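Local coordinates for protein PfkB family carbohydrate kinase (Listeria grayi DSM 20601, PDB 4GM6) that probably transfers a phosphate group to a sugar or sugar acid, acting as a carbohydrate kinase of the PfkB family, at residues I285-V299 against F315-D329. Sequence-based numbering, arbitrary orientation.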
ATOM      1  N   ILE C 285      19.321   2.489   9.709  1.00 29.51           N
ATOM      2  CA  ILE C 285      18.581   1.896  10.815  1.00 25.69           C
ATOM      3  C   ILE C 285      17.126   1.706  10.409  1.00 28.38           C
ATOM      4  O   ILE C 285      16.463   2.669  10.044  1.00 25.76           O
ATOM      5  CB  ILE C 285      18.688   2.756  12.084  1.00 27.20           C
ATOM      6  CG1 ILE C 285      20.145   2.746  12.550  1.00 27.38           C
ATOM      7  CG2 ILE C 285      17.758   2.217  13.164  1.00 25.29           C
ATOM      8  CD1 ILE C 285      20.456   3.650  13.726  1.00 31.11           C
ATOM      9  N   VAL C 286      16.630   0.471  10.469  1.00 26.35           N
ATOM     10  CA  VAL C 286      15.226   0.211  10.137  1.00 20.87           C
ATOM     11  C   VAL C 286      14.303   0.643  11.280  1.00 25.35           C
ATOM     12  O   VAL C 286      13.385   1.437  11.080  1.00 23.63           O
ATOM     13  CB  VAL C 286      14.972  -1.266   9.764  1.00 23.46           C
ATOM     14  CG1 VAL C 286      13.475  -1.538   9.609  1.00 23.84           C
ATOM     15  CG2 VAL C 286      15.672  -1.609   8.448  1.00 21.53           C
ATOM     16  N   ASP C 287      14.563   0.138  12.484  1.00 25.18           N
ATOM     17  CA  ASP C 287      13.727   0.457  13.627  1.00 24.32           C
ATOM     18  C   ASP C 287      14.505   0.134  14.901  1.00 25.17           C
ATOM     19  O   ASP C 287      14.599  -1.028  15.291  1.00 27.34           O
ATOM     20  CB  ASP C 287      12.453  -0.391  13.597  1.00 23.03           C
ATOM     21  CG  ASP C 287      11.405   0.088  14.608  1.00 25.98           C
ATOM     22  OD1 ASP C 287      11.776   0.882  15.490  1.00 27.49           O
ATOM     23  OD2 ASP C 287      10.219  -0.315  14.502  1.00 30.52           O
ATOM     24  N   ARG C 288      15.064   1.154  15.540  1.00 29.08           N
ATOM     25  CA  ARG C 288      15.834   0.953  16.781  1.00 33.52           C
ATOM     26  C   ARG C 288      14.966   0.589  17.982  1.00 30.67           C
ATOM     27  O   ARG C 288      15.500   0.197  19.030  1.00 31.26           O
ATOM     28  CB  ARG C 288      16.634   2.206  17.142  1.00 29.50           C
ATOM     29  CG  ARG C 288      15.753   3.351  17.645  1.00 33.70           C
ATOM     30  CD  ARG C 288      16.582   4.533  18.128  1.00 36.97           C
ATOM     31  NE  ARG C 288      17.078   4.329  19.496  1.00 43.61           N
ATOM     32  CZ  ARG C 288      17.845   5.197  20.151  1.00 44.03           C
ATOM     33  NH1 ARG C 288      18.217   6.332  19.570  1.00 42.65           N
ATOM     34  NH2 ARG C 288      18.242   4.928  21.391  1.00 48.27           N
ATOM     35  N   VAL C 289      13.647   0.721  17.856  1.00 30.54           N
ATOM     36  CA  VAL C 289      12.785   0.518  19.029  1.00 31.87           C
ATOM     37  C   VAL C 289      12.866  -0.934  19.475  1.00 34.17           C
ATOM     38  O   VAL C 289      12.779  -1.845  18.662  1.00 31.94           O
ATOM     39  CB  VAL C 289      11.304   0.928  18.783  1.00 27.51           C
ATOM     40  CG1 VAL C 289      10.455   0.589  20.006  1.00 28.38           C
ATOM     41  CG2 VAL C 289      11.197   2.421  18.501  1.00 26.62           C
ATOM     42  N   GLY C 290      13.067  -1.156  20.770  1.00 34.60           N
ATOM     43  CA  GLY C 290      13.143  -2.512  21.283  1.00 27.97           C
ATOM     44  C   GLY C 290      14.531  -3.130  21.179  1.00 32.73           C
ATOM     45  O   GLY C 290      14.723  -4.293  21.529  1.00 36.65           O
ATOM     46  N   GLY C 291      15.500  -2.366  20.688  1.00 31.12           N
ATOM     47  CA  GLY C 291      16.863  -2.874  20.580  1.00 31.40           C
ATOM     48  C   GLY C 291      17.457  -3.114  21.958  1.00 35.02           C
ATOM     49  O   GLY C 291      18.172  -4.094  22.168  1.00 33.83           O
ATOM     50  N   GLY C 292      17.148  -2.228  22.906  1.00 34.72           N
ATOM     51  CA  GLY C 292      17.648  -2.387  24.282  1.00 35.86           C
ATOM     52  C   GLY C 292      16.993  -3.590  24.940  1.00 37.23           C
ATOM     53  O   GLY C 292      17.615  -4.293  25.730  1.00 37.63           O
ATOM     54  N   ASP C 293      15.723  -3.828  24.613  1.00 35.16           N
ATOM     55  CA  ASP C 293      15.001  -4.979  25.135  1.00 35.66           C
ATOM     56  C   ASP C 293      15.553  -6.268  24.557  1.00 38.58           C
ATOM     57  O   ASP C 293      15.494  -7.317  25.196  1.00 39.31           O
ATOM     58  CB  ASP C 293      13.498  -4.869  24.847  1.00 28.42           C
ATOM     59  CG  ASP C 293      12.902  -3.595  25.415  1.00 40.91           C
ATOM     60  OD1 ASP C 293      13.374  -3.142  26.483  1.00 36.87           O
ATOM     61  OD2 ASP C 293      11.984  -3.026  24.795  1.00 36.00           O
ATOM     62  N   ALA C 294      16.073  -6.193  23.338  1.00 32.93           N
ATOM     63  CA  ALA C 294      16.651  -7.362  22.707  1.00 37.29           C
ATOM     64  C   ALA C 294      17.973  -7.657  23.399  1.00 35.07           C
ATOM     65  O   ALA C 294      18.309  -8.812  23.648  1.00 36.08           O
ATOM     66  CB  ALA C 294      16.851  -7.129  21.211  1.00 35.25           C
ATOM     67  N   TYR C 295      18.727  -6.603  23.703  1.00 35.23           N
ATOM     68  CA  TYR C 295      19.972  -6.751  24.446  1.00 39.60           C
ATOM     69  C   TYR C 295      19.665  -7.338  25.814  1.00 38.51           C
ATOM     70  O   TYR C 295      20.274  -8.317  26.233  1.00 44.44           O
ATOM     71  CB  TYR C 295      20.677  -5.407  24.613  1.00 34.34           C
ATOM     72  CG  TYR C 295      22.064  -5.515  25.233  1.00 47.30           C
ATOM     73  CD1 TYR C 295      23.132  -6.044  24.509  1.00 41.80           C
ATOM     74  CD2 TYR C 295      22.312  -5.075  26.535  1.00 39.62           C
ATOM     75  CE1 TYR C 295      24.399  -6.150  25.069  1.00 45.87           C
ATOM     76  CE2 TYR C 295      23.581  -5.178  27.102  1.00 47.19           C
ATOM     77  CZ  TYR C 295      24.623  -5.713  26.365  1.00 49.15           C
ATOM     78  OH  TYR C 295      25.899  -5.798  26.910  1.00 45.67           O
ATOM     79  N   THR C 296      18.702  -6.748  26.506  1.00 39.01           N
ATOM     80  CA  THR C 296      18.383  -7.217  27.863  1.00 44.72           C
ATOM     81  C   THR C 296      18.023  -8.698  27.851  1.00 44.78           C
ATOM     82  O   THR C 296      18.503  -9.466  28.682  1.00 43.08           O
ATOM     83  CB  THR C 296      17.233  -6.401  28.509  1.00 44.45           C
ATOM     84  OG1 THR C 296      17.695  -5.069  28.771  1.00 44.48           O
ATOM     85  CG2 THR C 296      16.768  -7.049  29.840  1.00 37.19           C
ATOM     86  N   ALA C 297      17.169  -9.096  26.914  1.00 37.28           N
ATOM     87  CA  ALA C 297      16.724 -10.487  26.854  1.00 42.87           C
ATOM     88  C   ALA C 297      17.885 -11.409  26.512  1.00 42.37           C
ATOM     89  O   ALA C 297      17.989 -12.527  27.034  1.00 49.42           O
ATOM     90  CB  ALA C 297      15.603 -10.651  25.839  1.00 43.05           C
ATOM     91  N   ALA C 298      18.771 -10.943  25.639  1.00 38.83           N
ATOM     92  CA  ALA C 298      19.901 -11.784  25.228  1.00 41.49           C
ATOM     93  C   ALA C 298      20.862 -11.985  26.399  1.00 47.96           C
ATOM     94  O   ALA C 298      21.388 -13.078  26.604  1.00 45.86           O
ATOM     95  CB  ALA C 298      20.624 -11.178  24.040  1.00 41.16           C
ATOM     96  N   VAL C 299      21.084 -10.927  27.173  1.00 44.38           N
ATOM     97  CA  VAL C 299      21.993 -11.019  28.300  1.00 45.18           C
ATOM     98  C   VAL C 299      21.430 -12.005  29.304  1.00 48.71           C
ATOM     99  O   VAL C 299      22.152 -12.873  29.790  1.00 54.24           O
ATOM    100  CB  VAL C 299      22.228  -9.667  28.998  1.00 42.43           C
ATOM    101  CG1 VAL C 299      22.903  -9.893  30.360  1.00 46.01           C
ATOM    102  CG2 VAL C 299      23.067  -8.756  28.116  1.00 39.52           C
ATOM    103  N   PHE C 315      26.996 -12.452  22.310  1.00 47.93           N
ATOM    104  CA  PHE C 315      25.718 -12.909  21.799  1.00 45.38           C
ATOM    105  C   PHE C 315      24.673 -11.803  21.881  1.00 45.49           C
ATOM    106  O   PHE C 315      23.937 -11.545  20.911  1.00 42.03           O
ATOM    107  CB  PHE C 315      25.262 -14.127  22.608  1.00 43.79           C
ATOM    108  CG  PHE C 315      23.921 -14.670  22.188  1.00 42.55           C
ATOM    109  CD1 PHE C 315      22.772 -14.320  22.873  1.00 46.69           C
ATOM    110  CD2 PHE C 315      23.816 -15.546  21.120  1.00 42.50           C
ATOM    111  CE1 PHE C 315      21.539 -14.819  22.497  1.00 44.42           C
ATOM    112  CE2 PHE C 315      22.589 -16.059  20.744  1.00 41.48           C
ATOM    113  CZ  PHE C 315      21.448 -15.692  21.434  1.00 43.57           C
ATOM    114  N   ALA C 316      24.605 -11.148  23.039  1.00 39.56           N
ATOM    115  CA  ALA C 316      23.571 -10.148  23.293  1.00 38.80           C
ATOM    116  C   ALA C 316      23.743  -8.909  22.425  1.00 41.54           C
ATOM    117  O   ALA C 316      22.764  -8.351  21.947  1.00 38.10           O
ATOM    118  CB  ALA C 316      23.530  -9.760  24.758  1.00 38.02           C
ATOM    119  N   THR C 317      24.981  -8.464  22.231  1.00 42.12           N
ATOM    120  CA  THR C 317      25.200  -7.323  21.354  1.00 36.35           C
ATOM    121  C   THR C 317      24.795  -7.660  19.913  1.00 46.89           C
ATOM    122  O   THR C 317      24.254  -6.814  19.204  1.00 37.06           O
ATOM    123  CB  THR C 317      26.655  -6.826  21.404  1.00 39.22           C
ATOM    124  OG1 THR C 317      27.034  -6.625  22.774  1.00 41.74           O
ATOM    125  CG2 THR C 317      26.787  -5.516  20.640  1.00 38.01           C
ATOM    126  N   ALA C 318      25.044  -8.898  19.489  1.00 43.48           N
ATOM    127  CA  ALA C 318      24.634  -9.339  18.160  1.00 35.68           C
ATOM    128  C   ALA C 318      23.116  -9.354  18.036  1.00 34.55           C
ATOM    129  O   ALA C 318      22.554  -8.944  17.016  1.00 32.54           O
ATOM    130  CB  ALA C 318      25.206 -10.713  17.859  1.00 35.24           C
ATOM    131  N   ALA C 319      22.441  -9.814  19.080  1.00 34.59           N
ATOM    132  CA  ALA C 319      20.982  -9.873  19.060  1.00 33.80           C
ATOM    133  C   ALA C 319      20.395  -8.483  18.916  1.00 30.90           C
ATOM    134  O   ALA C 319      19.448  -8.256  18.157  1.00 34.03           O
ATOM    135  CB  ALA C 319      20.468 -10.508  20.351  1.00 31.82           C
ATOM    136  N   ALA C 320      20.937  -7.561  19.695  1.00 34.33           N
ATOM    137  CA  ALA C 320      20.478  -6.177  19.687  1.00 35.80           C
ATOM    138  C   ALA C 320      20.747  -5.540  18.327  1.00 31.88           C
ATOM    139  O   ALA C 320      19.936  -4.765  17.820  1.00 31.28           O
ATOM    140  CB  ALA C 320      21.190  -5.396  20.785  1.00 39.17           C
ATOM    141  N   GLY C 321      21.898  -5.860  17.743  1.00 30.20           N
ATOM    142  CA  GLY C 321      22.264  -5.280  16.459  1.00 29.63           C
ATOM    143  C   GLY C 321      21.290  -5.687  15.375  1.00 30.01           C
ATOM    144  O   GLY C 321      20.808  -4.846  14.609  1.00 30.12           O
ATOM    145  N   LEU C 322      20.986  -6.983  15.327  1.00 32.32           N
ATOM    146  CA  LEU C 322      20.056  -7.529  14.345  1.00 32.49           C
ATOM    147  C   LEU C 322      18.652  -6.950  14.493  1.00 29.86           C
ATOM    148  O   LEU C 322      17.999  -6.703  13.496  1.00 27.07           O
ATOM    149  CB  LEU C 322      20.019  -9.064  14.413  1.00 31.94           C
ATOM    150  CG  LEU C 322      21.264  -9.799  13.883  1.00 30.72           C
ATOM    151  CD1 LEU C 322      21.161 -11.284  14.189  1.00 32.84           C
ATOM    152  CD2 LEU C 322      21.479  -9.587  12.385  1.00 29.38           C
ATOM    153  N   LYS C 323      18.189  -6.739  15.728  1.00 28.37           N
ATOM    154  CA  LYS C 323      16.852  -6.175  15.954  1.00 29.65           C
ATOM    155  C   LYS C 323      16.658  -4.830  15.235  1.00 29.50           C
ATOM    156  O   LYS C 323      15.555  -4.496  14.827  1.00 27.86           O
ATOM    157  CB  LYS C 323      16.562  -6.001  17.462  1.00 27.05           C
ATOM    158  CG  LYS C 323      15.357  -5.102  17.760  1.00 28.26           C
ATOM    159  CD  LYS C 323      14.075  -5.661  17.164  1.00 31.90           C
ATOM    160  CE  LYS C 323      12.953  -4.633  17.171  1.00 34.31           C
ATOM    161  NZ  LYS C 323      13.145  -3.484  16.217  1.00 25.76           N
ATOM    162  N   HIS C 324      17.733  -4.065  15.083  1.00 24.66           N
ATOM    163  CA  HIS C 324      17.647  -2.758  14.447  1.00 26.32           C
ATOM    164  C   HIS C 324      17.167  -2.862  12.997  1.00 26.29           C
ATOM    165  O   HIS C 324      16.682  -1.890  12.443  1.00 24.17           O
ATOM    166  CB  HIS C 324      19.001  -2.045  14.508  1.00 26.05           C
ATOM    167  CG  HIS C 324      19.313  -1.444  15.843  1.00 32.81           C
ATOM    168  ND1 HIS C 324      19.648  -2.203  16.943  1.00 30.81           N
ATOM    169  CD2 HIS C 324      19.357  -0.151  16.249  1.00 34.72           C
ATOM    170  CE1 HIS C 324      19.872  -1.405  17.974  1.00 35.60           C
ATOM    171  NE2 HIS C 324      19.700  -0.156  17.579  1.00 31.67           N
ATOM    172  N   SER C 325      17.277  -4.046  12.399  1.00 25.90           N
ATOM    173  CA  SER C 325      16.879  -4.251  11.002  1.00 25.02           C
ATOM    174  C   SER C 325      15.419  -4.680  10.836  1.00 22.75           C
ATOM    175  O   SER C 325      14.972  -4.952   9.711  1.00 26.66           O
ATOM    176  CB  SER C 325      17.752  -5.323  10.354  1.00 24.39           C
ATOM    177  OG  SER C 325      19.093  -4.899  10.217  1.00 27.44           O
ATOM    178  N   ILE C 326      14.698  -4.774  11.949  1.00 23.73           N
ATOM    179  CA  ILE C 326      13.318  -5.275  11.954  1.00 22.74           C
ATOM    180  C   ILE C 326      12.309  -4.248  12.480  1.00 27.09           C
ATOM    181  O   ILE C 326      12.467  -3.696  13.576  1.00 24.54           O
ATOM    182  CB  ILE C 326      13.211  -6.564  12.785  1.00 26.01           C
ATOM    183  CG1 ILE C 326      14.203  -7.590  12.248  1.00 24.31           C
ATOM    184  CG2 ILE C 326      11.789  -7.132  12.740  1.00 25.23           C
ATOM    185  CD1 ILE C 326      13.820  -8.097  10.858  1.00 25.91           C
ATOM    186  N   HIS C 327      11.281  -3.980  11.681  1.00 21.84           N
ATOM    187  CA  HIS C 327      10.170  -3.158  12.119  1.00 21.76           C
ATOM    188  C   HIS C 327       9.445  -3.807  13.276  1.00 25.57           C
ATOM    189  O   HIS C 327       9.224  -5.024  13.276  1.00 23.67           O
ATOM    190  CB  HIS C 327       9.164  -2.966  10.974  1.00 21.96           C
ATOM    191  CG  HIS C 327       9.636  -2.028   9.910  1.00 25.29           C
ATOM    192  ND1 HIS C 327       9.917  -0.699  10.161  1.00 24.48           N
ATOM    193  CD2 HIS C 327       9.869  -2.219   8.584  1.00 25.46           C
ATOM    194  CE1 HIS C 327      10.307  -0.113   9.039  1.00 24.51           C
ATOM    195  NE2 HIS C 327      10.288  -1.013   8.069  1.00 25.43           N
ATOM    196  N   GLY C 328       9.034  -2.982  14.237  1.00 27.66           N
ATOM    197  CA  GLY C 328       8.268  -3.452  15.378  1.00 29.00           C
ATOM    198  C   GLY C 328       9.123  -3.509  16.623  1.00 31.02           C
ATOM    199  O   GLY C 328      10.295  -3.102  16.614  1.00 27.66           O
ATOM    200  N   ASP C 329       8.550  -4.048  17.690  1.00 31.68           N
ATOM    201  CA  ASP C 329       9.183  -3.975  19.010  1.00 29.69           C
ATOM    202  C   ASP C 329       9.959  -5.211  19.408  1.00 29.77           C
ATOM    203  O   ASP C 329      10.792  -5.152  20.298  1.00 37.55           O
ATOM    204  CB  ASP C 329       8.129  -3.731  20.088  1.00 35.19           C
ATOM    205  CG  ASP C 329       7.887  -2.269  20.329  1.00 43.56           C
ATOM    206  OD1 ASP C 329       7.730  -1.519  19.339  1.00 38.95           O
ATOM    207  OD2 ASP C 329       7.877  -1.873  21.520  1.00 49.62           O
TER
HETATM  208  O   HOH W   1      19.038  -1.470  10.682  1.00 29.07           O
HETATM  209  O   HOH W   2       9.058   0.691  12.221  1.00 33.59           O
HETATM  210  O   HOH W   3      13.161  -6.306  20.914  1.00 36.70           O
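In the PfkB signature loop, whose GGGD sequence starts helix 291-304, the carbonyls of D287 and V289 meet the ammonium of K323. K323 NZ also donates to two carbonyls of its own following loop: 2.7 Å to I326 O, in the carbonyl plane, and 2.9 Å to G328 O. Across the contact it donates to V289 O at 3.0 Å, nearly straight down the carbonyl, and weakly to D287 O. Bends at chi2 (61°) and chi4 (70°) curl the lysine chain into this ring of oxygens. D287 suits its place because each carboxylate oxygen has work: OD1 takes V289 N in an Asx turn, while OD2 accepts G328 N at 2.9 Å and pairs with R36. Nearby, V286 CG1 sits over the centre of the H327 ring, 3.5 Å from its centroid, a CH-pi contact. H324 O receives D287 N at 2.9 Å, while H324 ND1 donates to A320 O and NE2 bonds R254, gripping the ring at both nitrogens. Farther along, the axes of 291-299 and 315-323, roughly antiparallel at 153°, come within 7.7 Å because small residues line them; A298 CB and A316 CB, 3.3 Å apart, are unusually tight. In ribokinase the equivalent carbonyls hold a monovalent cation; here the lysine ammonium probably takes that ion's place, a built-in positive charge stabilising the loop beside the presumed active site.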